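Local coordinates for protein afamin (Homo sapiens, PDB 6FAK) that carries hydrophobic molecules in body fluids, binding vitamin E and keeping lipidated Wnt proteins soluble and active, at residues K403-L414 with L426-F437. Sequence-based numbering, arbitrary orientation.
Sequences KDGLKYHYLIRL and LVSLGEKMVTAF
Met433 lies over one face of the Tyr410 ring. Its CG is 3.8 Å from the centroid of the Tyr410 ring, a CH-pi contact almost on the ring normal. Met433 SD is farther above the same ring, in a long Met-aromatic contact. With CG anti to the backbone N (chi1 -177°), the methionine carries this methylene over the ring, and bends at chi2 and chi3 keep SD above the same face. The Phe437 ring is near parallel to the Tyr410 ring, with planes at 17°, but slid aside, so the two barely overlap. Contact is made by Tyr410 OH, 3.7 Å from Phe437 CE2, with Tyr410 CE2 also near that atom. Leu406 CD2 also packs against the Phe437 ring.

At Gly430 the backbones come close, its CA 5.4 Å from that of Leu411. Leu411 CD2 rests on Gly430 CA and reaches 3.5 Å from Leu426 O. Leu414 CD1 lies against the Leu429-Gly430 peptide, 3.7 Å from Gly430 N, and touches Leu429 CB. Leu426 CD2 packs against Leu414. Farther along, Val434 CG2 sits 3.4 Å from Lys403 O, while its CG1 meets the aliphatic part of Lys403.

In one of the two deposited conformers of Glu431, a salt bridge forms the polar edge. There Lys403 NZ gives a hydrogen bond of 2.8 Å to the syn lone pair of Glu431 OE1 and a weak one to OE2. Lys407 CD and CE pass the same OE1 in that conformer, but the chain bends at chi3 and chi4, and its NZ pairs with Asp527 of helix 521-536. This second lysine may still stabilise the carboxylate of that conformer electrostatically.

Leu429, Met433 and Phe437 also touch helix 446-462. Helices 376-417 and 423-440 run in roughly opposed directions here, their local axes 8.9 Å apart at 133°. This is close helix-helix packing at a glycine, within the third domain of the all-helical albumin fold.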
# COMPACT_ATOMS: atom_id res chain seq x y z
N LYS A 403 5.53 -3.51 -21.16
CA LYS A 403 5.67 -3.48 -19.71
C LYS A 403 7.15 -3.51 -19.22
O LYS A 403 7.59 -2.66 -18.41
CB LYS A 403 4.90 -4.64 -19.12
CG LYS A 403 5.05 -4.78 -17.63
CD LYS A 403 4.62 -6.15 -17.13
CE LYS A 403 4.57 -6.14 -15.60
NZ LYS A 403 5.39 -7.23 -15.01
N ASP A 404 7.87 -4.50 -19.73
CA ASP A 404 9.26 -4.72 -19.39
C ASP A 404 10.15 -3.53 -19.79
O ASP A 404 10.95 -3.04 -18.97
CB ASP A 404 9.78 -5.99 -20.07
CG ASP A 404 9.16 -7.26 -19.53
OD1 ASP A 404 8.51 -7.28 -18.50
OD2 ASP A 404 9.41 -8.31 -20.14
N GLY A 405 9.98 -3.06 -21.01
CA GLY A 405 10.74 -1.91 -21.54
C GLY A 405 10.55 -0.63 -20.75
O GLY A 405 11.51 0.09 -20.45
N LEU A 406 9.31 -0.35 -20.37
CA LEU A 406 9.02 0.79 -19.53
C LEU A 406 9.60 0.58 -18.13
O LEU A 406 10.08 1.52 -17.56
CB LEU A 406 7.50 1.06 -19.39
CG LEU A 406 7.13 2.38 -18.67
CD1 LEU A 406 7.83 3.62 -19.21
CD2 LEU A 406 5.63 2.59 -18.67
N LYS A 407 9.48 -0.64 -17.60
CA LYS A 407 10.02 -0.97 -16.28
C LYS A 407 11.52 -0.65 -16.19
O LYS A 407 11.95 -0.03 -15.21
CB LYS A 407 9.74 -2.42 -15.91
CG LYS A 407 10.18 -2.82 -14.51
CD LYS A 407 9.69 -4.17 -14.02
CE LYS A 407 9.86 -5.34 -15.00
NZ LYS A 407 11.12 -5.38 -15.79
N TYR A 408 12.28 -0.99 -17.23
CA TYR A 408 13.72 -0.77 -17.25
C TYR A 408 14.07 0.71 -17.17
O TYR A 408 15.02 1.11 -16.46
CB TYR A 408 14.34 -1.46 -18.49
CG TYR A 408 14.08 -2.94 -18.57
CD1 TYR A 408 14.06 -3.74 -17.42
CD2 TYR A 408 13.85 -3.56 -19.80
CE1 TYR A 408 13.84 -5.10 -17.49
CE2 TYR A 408 13.61 -4.92 -19.89
CZ TYR A 408 13.61 -5.68 -18.75
OH TYR A 408 13.34 -7.01 -18.81
N HIS A 409 13.25 1.55 -17.81
CA HIS A 409 13.42 3.00 -17.73
C HIS A 409 13.19 3.52 -16.28
O HIS A 409 13.99 4.36 -15.78
CB HIS A 409 12.52 3.75 -18.73
CG HIS A 409 12.95 3.61 -20.17
ND1 HIS A 409 12.92 4.66 -21.06
CD2 HIS A 409 13.45 2.55 -20.85
CE1 HIS A 409 13.38 4.25 -22.24
NE2 HIS A 409 13.70 2.97 -22.14
N TYR A 410 12.19 2.98 -15.62
CA TYR A 410 11.88 3.31 -14.22
C TYR A 410 12.94 2.85 -13.21
O TYR A 410 13.27 3.57 -12.25
CB TYR A 410 10.49 2.83 -13.80
CG TYR A 410 9.38 3.73 -14.35
CD1 TYR A 410 9.45 5.12 -14.19
CD2 TYR A 410 8.26 3.22 -14.98
CE1 TYR A 410 8.46 5.95 -14.68
CE2 TYR A 410 7.27 4.06 -15.50
CZ TYR A 410 7.40 5.43 -15.35
OH TYR A 410 6.44 6.30 -15.79
N LEU A 411 13.45 1.65 -13.45
CA LEU A 411 14.52 1.10 -12.64
C LEU A 411 15.77 1.94 -12.74
O LEU A 411 16.41 2.22 -11.73
CB LEU A 411 14.78 -0.38 -13.03
CG LEU A 411 13.66 -1.33 -12.64
CD1 LEU A 411 14.03 -2.70 -13.19
CD2 LEU A 411 13.46 -1.45 -11.13
N ILE A 412 16.14 2.37 -13.94
CA ILE A 412 17.28 3.28 -14.11
C ILE A 412 17.07 4.61 -13.32
O ILE A 412 17.91 5.04 -12.51
CB ILE A 412 17.58 3.57 -15.63
CG1 ILE A 412 18.10 2.30 -16.31
CG2 ILE A 412 18.61 4.69 -15.75
CD1 ILE A 412 18.20 2.35 -17.84
N ARG A 413 15.92 5.23 -13.54
CA ARG A 413 15.59 6.53 -12.93
C ARG A 413 15.53 6.44 -11.42
O ARG A 413 16.13 7.27 -10.75
CB ARG A 413 14.27 7.10 -13.47
CG ARG A 413 14.47 7.89 -14.77
CD ARG A 413 14.99 9.33 -14.51
NE ARG A 413 16.45 9.44 -14.65
CZ ARG A 413 17.24 10.31 -14.01
NH1 ARG A 413 16.72 11.22 -13.17
NH2 ARG A 413 18.54 10.29 -14.22
N LEU A 414 14.82 5.45 -10.90
CA LEU A 414 14.68 5.27 -9.49
C LEU A 414 16.04 5.03 -8.81
O LEU A 414 16.30 5.54 -7.72
CB LEU A 414 13.73 4.12 -9.13
CG LEU A 414 12.21 4.30 -9.26
CD1 LEU A 414 11.52 2.91 -9.31
CD2 LEU A 414 11.71 5.08 -8.05
N LEU A 426 14.34 -1.48 -4.74
CA LEU A 426 14.27 -0.71 -5.96
C LEU A 426 13.54 -1.53 -7.02
O LEU A 426 12.75 -1.00 -7.75
CB LEU A 426 15.69 -0.28 -6.47
CG LEU A 426 16.30 0.87 -5.65
CD1 LEU A 426 17.83 0.94 -5.71
CD2 LEU A 426 15.64 2.19 -6.04
N VAL A 427 13.83 -2.82 -7.07
CA VAL A 427 13.15 -3.74 -7.94
C VAL A 427 11.64 -3.79 -7.65
O VAL A 427 10.86 -3.65 -8.57
CB VAL A 427 13.80 -5.15 -7.87
CG1 VAL A 427 12.89 -6.21 -8.56
CG2 VAL A 427 15.14 -5.12 -8.60
N SER A 428 11.25 -3.95 -6.38
CA SER A 428 9.83 -3.87 -5.96
C SER A 428 9.15 -2.58 -6.38
O SER A 428 8.04 -2.61 -6.89
CB SER A 428 9.65 -4.08 -4.46
OG SER A 428 9.98 -5.41 -4.30
N LEU A 429 9.80 -1.45 -6.15
CA LEU A 429 9.25 -0.14 -6.51
C LEU A 429 9.05 0.04 -8.01
O LEU A 429 8.06 0.63 -8.46
CB LEU A 429 10.16 0.97 -5.95
CG LEU A 429 10.18 1.11 -4.45
CD1 LEU A 429 11.26 2.11 -3.99
CD2 LEU A 429 8.85 1.57 -3.93
N GLY A 430 10.01 -0.44 -8.80
CA GLY A 430 9.89 -0.45 -10.22
C GLY A 430 8.71 -1.28 -10.72
O GLY A 430 7.96 -0.83 -11.60
N GLU A 431 8.55 -2.49 -10.18
CA GLU A 431 7.41 -3.35 -10.56
C GLU A 431 6.10 -2.69 -10.18
O GLU A 431 5.19 -2.61 -11.00
CB GLU A 431 7.48 -4.77 -9.97
CG GLU A 431 7.93 -5.84 -10.96
CD GLU A 431 6.93 -6.13 -12.11
OE1 GLU A 431 7.37 -6.31 -13.25
OE2 GLU A 431 5.71 -6.19 -11.88
N LYS A 432 6.02 -2.19 -8.95
CA LYS A 432 4.85 -1.46 -8.52
C LYS A 432 4.57 -0.24 -9.40
O LYS A 432 3.41 0.02 -9.76
CB LYS A 432 4.96 -1.04 -7.06
CG LYS A 432 4.83 -2.23 -6.14
CD LYS A 432 5.18 -1.93 -4.68
CE LYS A 432 5.34 -3.23 -3.88
NZ LYS A 432 5.97 -3.05 -2.54
N MET A 433 5.59 0.51 -9.78
CA MET A 433 5.34 1.66 -10.66
C MET A 433 4.73 1.22 -12.01
O MET A 433 3.75 1.80 -12.46
CB MET A 433 6.59 2.48 -10.87
CG MET A 433 6.41 3.72 -11.71
SD MET A 433 5.28 4.92 -10.95
CE MET A 433 6.37 5.69 -9.78
N VAL A 434 5.26 0.16 -12.62
CA VAL A 434 4.84 -0.22 -13.95
C VAL A 434 3.41 -0.76 -13.95
O VAL A 434 2.70 -0.59 -14.93
CB VAL A 434 5.89 -1.10 -14.67
CG1 VAL A 434 5.82 -2.54 -14.25
CG2 VAL A 434 5.73 -0.95 -16.15
N THR A 435 3.01 -1.36 -12.84
CA THR A 435 1.66 -1.90 -12.64
C THR A 435 0.54 -0.88 -12.73
O THR A 435 -0.55 -1.19 -13.18
CB THR A 435 1.63 -2.69 -11.33
OG1 THR A 435 2.54 -3.76 -11.49
CG2 THR A 435 0.26 -3.25 -11.03
N ALA A 436 0.82 0.36 -12.33
CA ALA A 436 -0.09 1.45 -12.59
C ALA A 436 -0.44 1.54 -14.07
O ALA A 436 -1.61 1.77 -14.43
CB ALA A 436 0.49 2.76 -12.13
N PHE A 437 0.55 1.37 -14.93
CA PHE A 437 0.33 1.50 -16.39
C PHE A 437 -0.29 0.30 -17.05
O PHE A 437 -1.18 0.46 -17.90
CB PHE A 437 1.62 1.92 -17.09
CG PHE A 437 2.12 3.20 -16.55
CD1 PHE A 437 1.56 4.37 -16.95
CD2 PHE A 437 3.04 3.21 -15.53
CE1 PHE A 437 1.95 5.56 -16.39
CE2 PHE A 437 3.43 4.40 -14.96
CZ PHE A 437 2.87 5.58 -15.39